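Rhodopsin (Todarodes pacificus, PDB 2Z73) detects light for vision through a covalently attached retinal whose 11-cis to all-trans isomerisation activates G-protein signalling to phospholipase C. Local coordinates at residues D27-A32 / T293-Q298; Y35-F40 / P300-K305; S84-F89 / G112-I117; L271-P276 / K305-H310. One frame throughout, in Å; residues are numbered along the deposited sequence.

Interaction 1 (D27-A32 / T293-Q298); sequences DQVPDA and TPYAAQ
Tyr295 reaches out from the first turn of helix 294-306 and lays the phenol end of its ring against Val29 and Pro30. Its OH comes to 3.6 Å from Pro30 CD and 3.8 Å from Val29 CG1, while Val29 CG1 also lies obliquely to the ring, 3.9 Å from Tyr295 CE2. Val29 and Tyr295 run past each other in opposite directions, whereas the Pro30 ring meets the tyrosine almost crosswise. The same methyl also faces Pro294, more loosely, with Val29 CG1 4.4 Å from Pro294 CB. Tyr295 CG stands anti to the carbonyl carbon (chi1 -64°), which carries the ring off the helix start and across to the N-terminal segment.

Behind these groups both chains are entering helices. Pro30 is the N-cap residue of helix 31-61, and Thr293 caps helix 294-306, its OG1 accepting a bond from Ala296 N at 3.2 Å and a bent angle of 143°. Farther out, Asp31 forms a salt bridge with Lys99, Gln298 bonds Val182 and Asn185, and Val33 also touches Tyr295.

No hydrogen bond joins the two segments. At this extracellular surface the lead-in to transmembrane helix 1 therefore meets the first turn of transmembrane helix 7 through van der Waals packing of a few apolar carbons and one phenol oxygen.

Interaction 2 (Y35-F40 / P300-K305); sequences YSLGIF and PVMFAK. With RET (retinal), chain D.
Met302 carries nearly the whole contact, driving its thioether between Leu37 and Phe40. The tight spot is at its tip, where Met302 CE comes within 3.3 Å of Leu37 CD2, a close approach even for two methyls. The methionine chain is bent at chi2 (-45°) and again at chi3, which brings CE over to Leu37, 3.6 Å from Leu37 O. Phe40 is the looser, outer partner: on the surface of the bundle, its ring passes obliquely alongside Met302, with CE2 3.8 Å from Met302 CB.

One turn on, the Lys305 chain bends at chi4 and runs to the chromophore, where NZ is covalently joined to retinal C15 at 1.3 Å. Val301 CG2 packs beside that junction, 3.8 Å from retinal C15. NZ is also hydrogen-bonded to Tyr111 OH.

The contact thus joins transmembrane helices 1 and 7, with Leu37 on Cys96 and Met302 on Met92 of helix 91-97, and with Tyr277 and Trp274 of helix 246-286 behind Val301 and Ala304.

Interaction 3 (S84-F89 / G112-I117); sequences SLVNGF and GFIGGI. With RET (retinal), chain D.
Val86 and Ile114 meet crosswise through branches set by their first torsions. Val86 holds CG1 anti to the backbone N (chi1 180°), and Ile114, with chi1 -74° for CG1, leaves CG2 in the corresponding anti position. Ile114 CG2 then settles against the valine branch point, 3.8 Å from Val86 CB, and touches both valine methyls.

On the inner side, Asn87 brings ND2 to 3.7 Å from Gly115 CA, a packing contact; its hydrogen bond goes back to Phe83 O in its own helix. The other end of the amide faces the chromophore, with Asn87 OD1 3.8 Å from retinal C14, while Asn87 O is bonded to Tyr111 OH. Gly115 and Gly116 carry no side chain where the retinal passes, so it lies on the helix backbone, with Gly116 CA 3.5 Å from retinal C19; Gly112 adds its O, 3.5 Å from retinal C11.

Transmembrane helices 2 and 3 here form one wall of the retinal pocket of an opsin, the asparagine reaching toward the Schiff-base end and the glycines lying against the polyene.

Interaction 4 (L271-P276 / K305-H310); sequences LLSWSP and KASAIH. With RET (retinal), chain D.
Ser273 points its CB at the flank of the Ser307 methylene, Ser273 CB lying 3.4 Å from Ser307 CB, with the two hydroxyls directed elsewhere. Both turn to Gln269: Ser273 OG is bonded to its O, Ser307 OG to its NE2. A chi1 of 178° sets Ser307 OG anti to the backbone N for that bond, while Ser307 CB also meets Trp274 obliquely, 3.7 Å from its NE1.

Trp274 and Pro276 belong to the WxP motif of transmembrane helix 6 in rhodopsin-family receptors, and the helix is kinked at the proline, whose N has no bond to the preceding turn. The indole turns one face to the chromophore, with retinal C18 3.9 Å above the Trp274 plane and offset toward the rim, and Trp274 CZ3 comes to 3.6 Å from retinal C20. Trp274 also stacks with Phe270.

Beside the kink, Leu271 O accepts both Ser275 N and Ser275 OG, the hydroxyl at 2.9 Å arriving 43° out of the carbonyl plane. His310 turns its ring edge to Ser273, with ND1 only loosely placed 4.3 Å from Ser273 OG.

In the fold
From the N terminus, 27-32 and then 35-40 lead into and along helix 31-61, opening the long loops of interactions 1 and 2. Interaction 3 opens and closes inside both, joining helix 70-87 to helix 104-138. Helix 246-286 then brings in 271-276, which starts interaction 4. On helix 294-306 and just beyond, the three open loops close in turn: interaction 1 at 293-298, interaction 2 at 300-305 and interaction 4 at 305-310. These three cross one another, tying the N-terminal lead-in, transmembrane helix 1 and helix 6 to helix 7 from the extracellular end inward. Interactions 2 and 4 share Lys305, and interactions 2, 3 and 4 all touch the retinal.

Interaction 1 (D27-A32 / T293-Q298)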
loop_
_atom_site.group_PDB
_atom_site.type_symbol
_atom_site.label_atom_id
_atom_site.label_comp_id
_atom_site.label_asym_id
_atom_site.label_seq_id
_atom_site.Cartn_x
_atom_site.Cartn_y
_atom_site.Cartn_z
ATOM N N ASP A 27 22.931 -22.413 9.299
ATOM C CA ASP A 27 24.006 -21.796 10.048
ATOM C C ASP A 27 23.565 -20.368 10.260
ATOM O O ASP A 27 22.723 -19.854 9.523
ATOM C CB ASP A 27 25.317 -21.794 9.258
ATOM C CG ASP A 27 25.949 -23.167 9.157
ATOM O OD1 ASP A 27 25.819 -23.973 10.104
ATOM O OD2 ASP A 27 26.600 -23.434 8.131
ATOM N N GLN A 28 24.134 -19.716 11.260
ATOM C CA GLN A 28 23.762 -18.346 11.538
ATOM C C GLN A 28 24.465 -17.383 10.605
ATOM O O GLN A 28 25.693 -17.384 10.511
ATOM C CB GLN A 28 24.087 -18.001 12.980
ATOM C CG GLN A 28 23.735 -16.588 13.336
ATOM C CD GLN A 28 23.905 -16.328 14.804
ATOM O OE1 GLN A 28 24.898 -16.737 15.402
ATOM N NE2 GLN A 28 22.939 -15.639 15.399
ATOM N N VAL A 29 23.679 -16.559 9.917
ATOM C CA VAL A 29 24.211 -15.568 8.996
ATOM C C VAL A 29 25.191 -14.679 9.747
ATOM O O VAL A 29 25.119 -14.552 10.961
ATOM C CB VAL A 29 23.080 -14.707 8.396
ATOM C CG1 VAL A 29 22.069 -15.609 7.694
ATOM C CG2 VAL A 29 22.402 -13.872 9.493
ATOM N N PRO A 30 26.127 -14.051 9.027
ATOM C CA PRO A 30 27.143 -13.171 9.611
ATOM C C PRO A 30 26.581 -11.941 10.331
ATOM O O PRO A 30 25.487 -11.472 10.021
ATOM C CB PRO A 30 27.991 -12.779 8.403
ATOM C CG PRO A 30 27.788 -13.920 7.448
ATOM C CD PRO A 30 26.323 -14.176 7.574
ATOM N N ASP A 31 27.352 -11.410 11.275
ATOM C CA ASP A 31 26.945 -10.227 12.029
ATOM C C ASP A 31 26.557 -9.081 11.098
ATOM O O ASP A 31 25.508 -8.455 11.260
ATOM C CB ASP A 31 28.080 -9.754 12.931
ATOM C CG ASP A 31 28.415 -10.743 14.023
ATOM O OD1 ASP A 31 27.788 -11.818 14.079
ATOM O OD2 ASP A 31 29.318 -10.441 14.831
ATOM N N ALA A 32 27.418 -8.806 10.125
ATOM C CA ALA A 32 27.186 -7.727 9.186
ATOM C C ALA A 32 25.818 -7.814 8.542
ATOM O O ALA A 32 25.231 -6.790 8.187
ATOM C CB ALA A 32 28.264 -7.734 8.118
ATOM N N THR A 293 15.543 -20.798 1.952
ATOM C CA THR A 293 16.695 -20.600 2.823
ATOM C C THR A 293 16.561 -19.268 3.563
ATOM O O THR A 293 15.724 -18.422 3.207
ATOM C CB THR A 293 17.993 -20.532 2.018
ATOM O OG1 THR A 293 17.876 -19.499 1.030
ATOM C CG2 THR A 293 18.279 -21.857 1.343
ATOM N N PRO A 294 17.400 -19.056 4.593
ATOM C CA PRO A 294 17.388 -17.823 5.387
ATOM C C PRO A 294 17.295 -16.559 4.526
ATOM O O PRO A 294 16.490 -15.689 4.820
ATOM C CB PRO A 294 18.693 -17.910 6.161
ATOM C CG PRO A 294 18.800 -19.367 6.423
ATOM C CD PRO A 294 18.435 -19.979 5.091
ATOM N N TYR A 295 18.111 -16.471 3.472
ATOM C CA TYR A 295 18.096 -15.316 2.569
ATOM C C TYR A 295 16.917 -15.410 1.603
ATOM O O TYR A 295 16.354 -14.394 1.197
ATOM C CB TYR A 295 19.382 -15.230 1.743
ATOM C CG TYR A 295 20.645 -14.994 2.536
ATOM C CD1 TYR A 295 21.788 -15.763 2.296
ATOM C CD2 TYR A 295 20.706 -14.018 3.531
ATOM C CE1 TYR A 295 22.952 -15.573 3.024
ATOM C CE2 TYR A 295 21.881 -13.817 4.273
ATOM C CZ TYR A 295 22.994 -14.601 4.009
ATOM O OH TYR A 295 24.155 -14.426 4.729
ATOM N N ALA A 296 16.556 -16.633 1.229
ATOM C CA ALA A 296 15.451 -16.844 0.301
ATOM C C ALA A 296 14.196 -16.170 0.826
ATOM O O ALA A 296 13.395 -15.619 0.059
ATOM C CB ALA A 296 15.197 -18.338 0.111
ATOM N N ALA A 297 14.027 -16.222 2.144
ATOM C CA ALA A 297 12.870 -15.615 2.779
ATOM C C ALA A 297 13.195 -14.189 3.220
ATOM O O ALA A 297 12.496 -13.242 2.848
ATOM C CB ALA A 297 12.424 -16.464 3.966
ATOM N N GLN A 298 14.272 -14.023 3.979
ATOM C CA GLN A 298 14.638 -12.699 4.470
ATOM C C GLN A 298 14.692 -11.562 3.436
ATOM O O GLN A 298 13.902 -10.633 3.507
ATOM C CB GLN A 298 15.971 -12.761 5.219
ATOM C CG GLN A 298 16.076 -11.705 6.318
ATOM C CD GLN A 298 14.965 -11.844 7.348
ATOM O OE1 GLN A 298 14.902 -12.843 8.069
ATOM N NE2 GLN A 298 14.075 -10.846 7.414
#

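Interaction 2 (Y35-F40 / P300-K305)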
loop_
_atom_site.group_PDB
_atom_site.type_symbol
_atom_site.label_atom_id
_atom_site.label_comp_id
_atom_site.label_asym_id
_atom_site.label_seq_id
_atom_site.Cartn_x
_atom_site.Cartn_y
_atom_site.Cartn_z
ATOM N N TYR A 35 23.190 -6.649 11.181
ATOM C CA TYR A 35 23.353 -5.204 11.322
ATOM C C TYR A 35 22.787 -4.434 10.133
ATOM O O TYR A 35 22.137 -3.400 10.299
ATOM C CB TYR A 35 24.835 -4.883 11.518
ATOM C CG TYR A 35 25.396 -5.543 12.759
ATOM C CD1 TYR A 35 26.765 -5.780 12.903
ATOM C CD2 TYR A 35 24.544 -5.960 13.782
ATOM C CE1 TYR A 35 27.264 -6.423 14.039
ATOM C CE2 TYR A 35 25.030 -6.597 14.914
ATOM C CZ TYR A 35 26.387 -6.830 15.039
ATOM O OH TYR A 35 26.844 -7.487 16.160
ATOM N N SER A 36 23.026 -4.941 8.934
ATOM C CA SER A 36 22.520 -4.290 7.758
ATOM C C SER A 36 21.003 -4.399 7.762
ATOM O O SER A 36 20.298 -3.443 7.431
ATOM C CB SER A 36 23.096 -4.946 6.505
ATOM O OG SER A 36 24.503 -4.819 6.510
ATOM N N LEU A 37 20.502 -5.565 8.148
ATOM C CA LEU A 37 19.060 -5.775 8.183
ATOM C C LEU A 37 18.382 -4.773 9.123
ATOM O O LEU A 37 17.383 -4.154 8.764
ATOM C CB LEU A 37 18.740 -7.214 8.618
ATOM C CG LEU A 37 18.921 -8.291 7.538
ATOM C CD1 LEU A 37 18.571 -9.663 8.096
ATOM C CD2 LEU A 37 18.020 -7.967 6.351
ATOM N N GLY A 38 18.946 -4.613 10.318
ATOM C CA GLY A 38 18.396 -3.684 11.286
ATOM C C GLY A 38 18.461 -2.254 10.786
ATOM O O GLY A 38 17.495 -1.503 10.893
ATOM N N ILE A 39 19.606 -1.868 10.236
ATOM C CA ILE A 39 19.762 -0.523 9.716
ATOM C C ILE A 39 18.760 -0.320 8.600
ATOM O O ILE A 39 18.110 0.714 8.507
ATOM C CB ILE A 39 21.181 -0.304 9.172
ATOM C CG1 ILE A 39 22.171 -0.287 10.341
ATOM C CG2 ILE A 39 21.234 0.974 8.334
ATOM C CD1 ILE A 39 23.626 -0.267 9.931
ATOM N N PHE A 40 18.632 -1.329 7.754
ATOM C CA PHE A 40 17.718 -1.248 6.628
ATOM C C PHE A 40 16.282 -0.953 7.052
ATOM O O PHE A 40 15.713 0.087 6.685
ATOM C CB PHE A 40 17.736 -2.550 5.826
ATOM C CG PHE A 40 16.848 -2.517 4.628
ATOM C CD1 PHE A 40 17.285 -1.926 3.455
ATOM C CD2 PHE A 40 15.556 -3.021 4.695
ATOM C CE1 PHE A 40 16.443 -1.833 2.360
ATOM C CE2 PHE A 40 14.703 -2.935 3.609
ATOM C CZ PHE A 40 15.146 -2.338 2.437
ATOM N N PRO A 300 13.613 -11.151 0.439
ATOM C CA PRO A 300 12.360 -10.785 -0.220
ATOM C C PRO A 300 11.340 -10.174 0.743
ATOM O O PRO A 300 10.444 -9.439 0.313
ATOM C CB PRO A 300 11.881 -12.106 -0.805
ATOM C CG PRO A 300 13.152 -12.808 -1.088
ATOM C CD PRO A 300 13.927 -12.562 0.176
ATOM N N VAL A 301 11.459 -10.469 2.037
ATOM C CA VAL A 301 10.523 -9.889 3.007
ATOM C C VAL A 301 10.892 -8.429 3.265
ATOM O O VAL A 301 10.020 -7.595 3.467
ATOM C CB VAL A 301 10.499 -10.659 4.368
ATOM C CG1 VAL A 301 11.689 -10.266 5.215
ATOM C CG2 VAL A 301 9.201 -10.361 5.119
ATOM N N MET A 302 12.182 -8.121 3.253
ATOM C CA MET A 302 12.626 -6.743 3.450
ATOM C C MET A 302 12.066 -5.881 2.313
ATOM O O MET A 302 11.532 -4.793 2.533
ATOM C CB MET A 302 14.159 -6.665 3.441
ATOM C CG MET A 302 14.816 -7.528 4.491
ATOM S SD MET A 302 13.975 -7.357 6.084
ATOM C CE MET A 302 15.160 -6.332 6.957
ATOM N N PHE A 303 12.194 -6.386 1.094
ATOM C CA PHE A 303 11.688 -5.691 -0.079
ATOM C C PHE A 303 10.202 -5.441 0.137
ATOM O O PHE A 303 9.703 -4.347 -0.126
ATOM C CB PHE A 303 11.903 -6.554 -1.328
ATOM C CG PHE A 303 11.698 -5.818 -2.617
ATOM C CD1 PHE A 303 12.562 -4.795 -2.989
ATOM C CD2 PHE A 303 10.632 -6.140 -3.460
ATOM C CE1 PHE A 303 12.371 -4.092 -4.184
ATOM C CE2 PHE A 303 10.427 -5.448 -4.661
ATOM C CZ PHE A 303 11.300 -4.419 -5.023
ATOM N N ALA A 304 9.494 -6.456 0.627
ATOM C CA ALA A 304 8.056 -6.324 0.885
ATOM C C ALA A 304 7.784 -5.280 1.967
ATOM O O ALA A 304 6.940 -4.401 1.790
ATOM C CB ALA A 304 7.448 -7.684 1.286
ATOM N N LYS A 305 8.508 -5.361 3.078
ATOM C CA LYS A 305 8.311 -4.410 4.169
ATOM C C LYS A 305 8.512 -2.940 3.766
ATOM O O LYS A 305 7.826 -2.053 4.275
ATOM C CB LYS A 305 9.240 -4.747 5.337
ATOM C CG LYS A 305 8.921 -6.054 6.033
ATOM C CD LYS A 305 9.607 -6.125 7.384
ATOM C CE LYS A 305 9.572 -7.521 7.977
ATOM N NZ LYS A 305 8.299 -7.898 8.583
HETATM C C1 RET D . 0.445 -12.351 1.048
HETATM C C2 RET D . 0.515 -12.011 -0.468
HETATM C C3 RET D . 0.960 -10.597 -0.805
HETATM C C4 RET D . 0.166 -9.526 -0.038
HETATM C C5 RET D . 0.049 -9.828 1.457
HETATM C C6 RET D . 0.175 -11.093 1.972
HETATM C C7 RET D . 0.073 -11.380 3.463
HETATM C C8 RET D . 1.042 -11.022 4.414
HETATM C C9 RET D . 1.079 -11.150 5.878
HETATM C C10 RET D . 2.199 -10.651 6.417
HETATM C C11 RET D . 2.615 -10.512 7.796
HETATM C C12 RET D . 3.785 -9.988 8.273
HETATM C C13 RET D . 5.075 -9.506 7.642
HETATM C C14 RET D . 6.046 -8.940 8.421
HETATM C C15 RET D . 7.330 -8.464 7.891
HETATM C C16 RET D . -0.626 -13.418 1.271
HETATM C C17 RET D . 1.807 -13.042 1.385
HETATM C C18 RET D . -0.208 -8.554 2.219
HETATM C C19 RET D . -0.087 -11.754 6.633
HETATM C C20 RET D . 5.217 -9.693 6.115
#

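Interaction 3 (S84-F89 / G112-I117)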
loop_
_atom_site.group_PDB
_atom_site.type_symbol
_atom_site.label_atom_id
_atom_site.label_comp_id
_atom_site.label_asym_id
_atom_site.label_seq_id
_atom_site.Cartn_x
_atom_site.Cartn_y
_atom_site.Cartn_z
ATOM N N SER A 84 5.232 0.694 8.856
ATOM C CA SER A 84 6.604 1.132 9.012
ATOM C C SER A 84 7.012 1.281 10.478
ATOM O O SER A 84 8.140 0.933 10.845
ATOM C CB SER A 84 6.806 2.461 8.272
ATOM O OG SER A 84 6.326 2.365 6.929
ATOM N N LEU A 85 6.099 1.790 11.308
ATOM C CA LEU A 85 6.380 1.982 12.728
ATOM C C LEU A 85 6.630 0.641 13.424
ATOM O O LEU A 85 7.721 0.369 13.945
ATOM C CB LEU A 85 5.197 2.655 13.432
ATOM C CG LEU A 85 5.451 3.558 14.660
ATOM C CD1 LEU A 85 4.251 3.459 15.590
ATOM C CD2 LEU A 85 6.725 3.168 15.402
ATOM N N VAL A 86 5.584 -0.178 13.426
ATOM C CA VAL A 86 5.599 -1.467 14.070
ATOM C C VAL A 86 6.575 -2.488 13.491
ATOM O O VAL A 86 7.169 -3.264 14.230
ATOM C CB VAL A 86 4.185 -2.079 14.072
ATOM C CG1 VAL A 86 4.201 -3.445 14.752
ATOM C CG2 VAL A 86 3.228 -1.156 14.779
ATOM N N ASN A 87 6.739 -2.488 12.175
ATOM C CA ASN A 87 7.616 -3.450 11.532
ATOM C C ASN A 87 9.090 -3.077 11.462
ATOM O O ASN A 87 9.912 -3.890 11.058
ATOM C CB ASN A 87 7.100 -3.752 10.121
ATOM C CG ASN A 87 5.824 -4.571 10.133
ATOM O OD1 ASN A 87 5.846 -5.768 10.413
ATOM N ND2 ASN A 87 4.702 -3.927 9.841
ATOM N N GLY A 88 9.433 -1.855 11.847
ATOM C CA GLY A 88 10.823 -1.445 11.783
ATOM C C GLY A 88 11.450 -1.282 13.147
ATOM O O GLY A 88 11.895 -2.259 13.776
ATOM N N PHE A 89 11.495 -0.032 13.604
ATOM C CA PHE A 89 12.056 0.270 14.917
ATOM C C PHE A 89 10.922 0.367 15.930
ATOM O O PHE A 89 9.899 1.006 15.662
ATOM C CB PHE A 89 12.858 1.571 14.884
ATOM C CG PHE A 89 13.386 1.981 16.227
ATOM C CD1 PHE A 89 12.626 2.788 17.072
ATOM C CD2 PHE A 89 14.607 1.508 16.676
ATOM C CE1 PHE A 89 13.076 3.113 18.351
ATOM C CE2 PHE A 89 15.068 1.827 17.953
ATOM C CZ PHE A 89 14.293 2.633 18.793
ATOM N N GLY A 112 3.406 -9.656 13.659
ATOM C CA GLY A 112 2.931 -10.318 12.455
ATOM C C GLY A 112 1.519 -9.943 12.054
ATOM O O GLY A 112 1.241 -9.756 10.873
ATOM N N PHE A 113 0.635 -9.842 13.044
ATOM C CA PHE A 113 -0.767 -9.493 12.832
ATOM C C PHE A 113 -0.935 -8.067 12.274
ATOM O O PHE A 113 -1.794 -7.815 11.420
ATOM C CB PHE A 113 -1.513 -9.636 14.156
ATOM C CG PHE A 113 -2.955 -9.220 14.101
ATOM C CD1 PHE A 113 -3.807 -9.720 13.130
ATOM C CD2 PHE A 113 -3.473 -8.357 15.065
ATOM C CE1 PHE A 113 -5.152 -9.376 13.108
ATOM C CE2 PHE A 113 -4.826 -8.003 15.055
ATOM C CZ PHE A 113 -5.667 -8.518 14.069
ATOM N N ILE A 114 -0.118 -7.144 12.776
ATOM C CA ILE A 114 -0.148 -5.768 12.341
ATOM C C ILE A 114 0.409 -5.666 10.931
ATOM O O ILE A 114 -0.069 -4.877 10.104
ATOM C CB ILE A 114 0.692 -4.883 13.275
ATOM C CG1 ILE A 114 -0.048 -4.689 14.598
ATOM C CG2 ILE A 114 0.988 -3.545 12.616
ATOM C CD1 ILE A 114 -1.342 -3.908 14.468
ATOM N N GLY A 115 1.427 -6.469 10.658
ATOM C CA GLY A 115 2.033 -6.462 9.343
ATOM C C GLY A 115 1.024 -6.926 8.316
ATOM O O GLY A 115 0.876 -6.325 7.246
ATOM N N GLY A 116 0.302 -7.989 8.651
ATOM C CA GLY A 116 -0.672 -8.513 7.719
ATOM C C GLY A 116 -1.901 -7.652 7.570
ATOM O O GLY A 116 -2.378 -7.412 6.456
ATOM N N ILE A 117 -2.410 -7.185 8.703
ATOM C CA ILE A 117 -3.608 -6.363 8.744
ATOM C C ILE A 117 -3.482 -5.113 7.896
ATOM O O ILE A 117 -4.431 -4.730 7.228
ATOM C CB ILE A 117 -3.951 -5.976 10.207
ATOM C CG1 ILE A 117 -5.349 -5.364 10.284
ATOM C CG2 ILE A 117 -2.948 -4.990 10.731
ATOM C CD1 ILE A 117 -5.810 -5.092 11.707
HETATM C C1 RET D . 0.445 -12.351 1.048
HETATM C C2 RET D . 0.515 -12.011 -0.468
HETATM C C3 RET D . 0.960 -10.597 -0.805
HETATM C C4 RET D . 0.166 -9.526 -0.038
HETATM C C5 RET D . 0.049 -9.828 1.457
HETATM C C6 RET D . 0.175 -11.093 1.972
HETATM C C7 RET D . 0.073 -11.380 3.463
HETATM C C8 RET D . 1.042 -11.022 4.414
HETATM C C9 RET D . 1.079 -11.150 5.878
HETATM C C10 RET D . 2.199 -10.651 6.417
HETATM C C11 RET D . 2.615 -10.512 7.796
HETATM C C12 RET D . 3.785 -9.988 8.273
HETATM C C13 RET D . 5.075 -9.506 7.642
HETATM C C14 RET D . 6.046 -8.940 8.421
HETATM C C15 RET D . 7.330 -8.464 7.891
HETATM C C16 RET D . -0.626 -13.418 1.271
HETATM C C17 RET D . 1.807 -13.042 1.385
HETATM C C18 RET D . -0.208 -8.554 2.219
HETATM C C19 RET D . -0.087 -11.754 6.633
HETATM C C20 RET D . 5.217 -9.693 6.115
#

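Interaction 4 (L271-P276 / K305-H310)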
loop_
_atom_site.group_PDB
_atom_site.type_symbol
_atom_site.label_atom_id
_atom_site.label_comp_id
_atom_site.label_asym_id
_atom_site.label_seq_id
_atom_site.Cartn_x
_atom_site.Cartn_y
_atom_site.Cartn_z
ATOM N N LEU A 271 2.379 -4.557 -5.672
ATOM C CA LEU A 271 2.536 -5.876 -6.282
ATOM C C LEU A 271 4.004 -6.266 -6.460
ATOM O O LEU A 271 4.429 -7.339 -6.016
ATOM C CB LEU A 271 1.825 -5.913 -7.636
ATOM C CG LEU A 271 0.331 -5.613 -7.520
ATOM C CD1 LEU A 271 -0.298 -5.558 -8.894
ATOM C CD2 LEU A 271 -0.334 -6.674 -6.651
ATOM N N LEU A 272 4.778 -5.400 -7.105
ATOM C CA LEU A 272 6.197 -5.667 -7.318
ATOM C C LEU A 272 6.912 -5.886 -6.000
ATOM O O LEU A 272 7.888 -6.626 -5.936
ATOM C CB LEU A 272 6.867 -4.496 -8.046
ATOM C CG LEU A 272 6.554 -4.327 -9.526
ATOM C CD1 LEU A 272 7.130 -3.011 -10.007
ATOM C CD2 LEU A 272 7.131 -5.496 -10.309
ATOM N N SER A 273 6.431 -5.235 -4.946
ATOM C CA SER A 273 7.045 -5.370 -3.628
ATOM C C SER A 273 6.653 -6.651 -2.880
ATOM O O SER A 273 7.501 -7.294 -2.267
ATOM C CB SER A 273 6.695 -4.159 -2.756
ATOM O OG SER A 273 7.092 -2.955 -3.367
ATOM N N TRP A 274 5.376 -7.024 -2.931
ATOM C CA TRP A 274 4.925 -8.215 -2.217
ATOM C C TRP A 274 4.958 -9.546 -2.964
ATOM O O TRP A 274 5.236 -10.583 -2.359
ATOM C CB TRP A 274 3.506 -8.013 -1.662
ATOM C CG TRP A 274 3.420 -7.048 -0.523
ATOM C CD1 TRP A 274 3.245 -5.697 -0.603
ATOM C CD2 TRP A 274 3.523 -7.355 0.875
ATOM N NE1 TRP A 274 3.233 -5.144 0.652
ATOM C CE2 TRP A 274 3.399 -6.136 1.579
ATOM C CE3 TRP A 274 3.708 -8.541 1.601
ATOM C CZ2 TRP A 274 3.454 -6.066 2.979
ATOM C CZ3 TRP A 274 3.765 -8.476 2.999
ATOM C CH2 TRP A 274 3.637 -7.247 3.669
ATOM N N SER A 275 4.674 -9.532 -4.262
ATOM C CA SER A 275 4.644 -10.774 -5.025
ATOM C C SER A 275 5.847 -11.686 -4.842
ATOM O O SER A 275 5.691 -12.899 -4.775
ATOM C CB SER A 275 4.421 -10.475 -6.498
ATOM O OG SER A 275 3.166 -9.833 -6.669
ATOM N N PRO A 276 7.061 -11.125 -4.758
ATOM C CA PRO A 276 8.204 -12.024 -4.573
ATOM C C PRO A 276 8.053 -12.867 -3.295
ATOM O O PRO A 276 8.005 -14.096 -3.354
ATOM C CB PRO A 276 9.385 -11.060 -4.497
ATOM C CG PRO A 276 8.947 -9.930 -5.376
ATOM C CD PRO A 276 7.507 -9.741 -4.991
ATOM N N LYS A 305 8.508 -5.361 3.078
ATOM C CA LYS A 305 8.311 -4.410 4.169
ATOM C C LYS A 305 8.512 -2.940 3.766
ATOM O O LYS A 305 7.826 -2.053 4.275
ATOM C CB LYS A 305 9.240 -4.747 5.337
ATOM C CG LYS A 305 8.921 -6.054 6.033
ATOM C CD LYS A 305 9.607 -6.125 7.384
ATOM C CE LYS A 305 9.572 -7.521 7.977
ATOM N NZ LYS A 305 8.299 -7.898 8.583
ATOM N N ALA A 306 9.452 -2.686 2.859
ATOM C CA ALA A 306 9.719 -1.325 2.420
ATOM C C ALA A 306 8.569 -0.778 1.580
ATOM O O ALA A 306 8.420 0.429 1.431
ATOM C CB ALA A 306 11.028 -1.270 1.632
ATOM N N SER A 307 7.741 -1.667 1.040
ATOM C CA SER A 307 6.613 -1.219 0.222
ATOM C C SER A 307 5.859 -0.080 0.876
ATOM O O SER A 307 5.471 0.860 0.216
ATOM C CB SER A 307 5.624 -2.366 -0.051
ATOM O OG SER A 307 4.502 -1.922 -0.820
ATOM N N ALA A 308 5.660 -0.160 2.183
ATOM C CA ALA A 308 4.909 0.870 2.889
ATOM C C ALA A 308 5.573 2.249 2.963
ATOM O O ALA A 308 5.040 3.153 3.605
ATOM C CB ALA A 308 4.559 0.384 4.298
ATOM N N ILE A 309 6.718 2.424 2.311
ATOM C CA ILE A 309 7.393 3.716 2.352
ATOM C C ILE A 309 7.491 4.346 0.970
ATOM O O ILE A 309 8.253 5.298 0.780
ATOM C CB ILE A 309 8.841 3.594 2.833
ATOM C CG1 ILE A 309 9.686 3.006 1.697
ATOM C CG2 ILE A 309 8.901 2.753 4.108
ATOM C CD1 ILE A 309 11.163 3.199 1.837
ATOM N N HIS A 310 6.731 3.841 0.007
ATOM C CA HIS A 310 6.851 4.369 -1.337
ATOM C C HIS A 310 5.829 5.377 -1.824
ATOM O O HIS A 310 6.197 6.344 -2.471
ATOM C CB HIS A 310 6.950 3.209 -2.324
ATOM C CG HIS A 310 8.236 2.451 -2.225
ATOM N ND1 HIS A 310 8.295 1.073 -2.256
ATOM C CD2 HIS A 310 9.513 2.878 -2.089
ATOM C CE1 HIS A 310 9.552 0.686 -2.141
ATOM N NE2 HIS A 310 10.311 1.761 -2.038
HETATM C C1 RET D . 0.445 -12.351 1.048
HETATM C C2 RET D . 0.515 -12.011 -0.468
HETATM C C3 RET D . 0.960 -10.597 -0.805
HETATM C C4 RET D . 0.166 -9.526 -0.038
HETATM C C5 RET D . 0.049 -9.828 1.457
HETATM C C6 RET D . 0.175 -11.093 1.972
HETATM C C7 RET D . 0.073 -11.380 3.463
HETATM C C8 RET D . 1.042 -11.022 4.414
HETATM C C9 RET D . 1.079 -11.150 5.878
HETATM C C10 RET D . 2.199 -10.651 6.417
HETATM C C11 RET D . 2.615 -10.512 7.796
HETATM C C12 RET D . 3.785 -9.988 8.273
HETATM C C13 RET D . 5.075 -9.506 7.642
HETATM C C14 RET D . 6.046 -8.940 8.421
HETATM C C15 RET D . 7.330 -8.464 7.891
HETATM C C16 RET D . -0.626 -13.418 1.271
HETATM C C17 RET D . 1.807 -13.042 1.385
HETATM C C18 RET D . -0.208 -8.554 2.219
HETATM C C19 RET D . -0.087 -11.754 6.633
HETATM C C20 RET D . 5.217 -9.693 6.115
#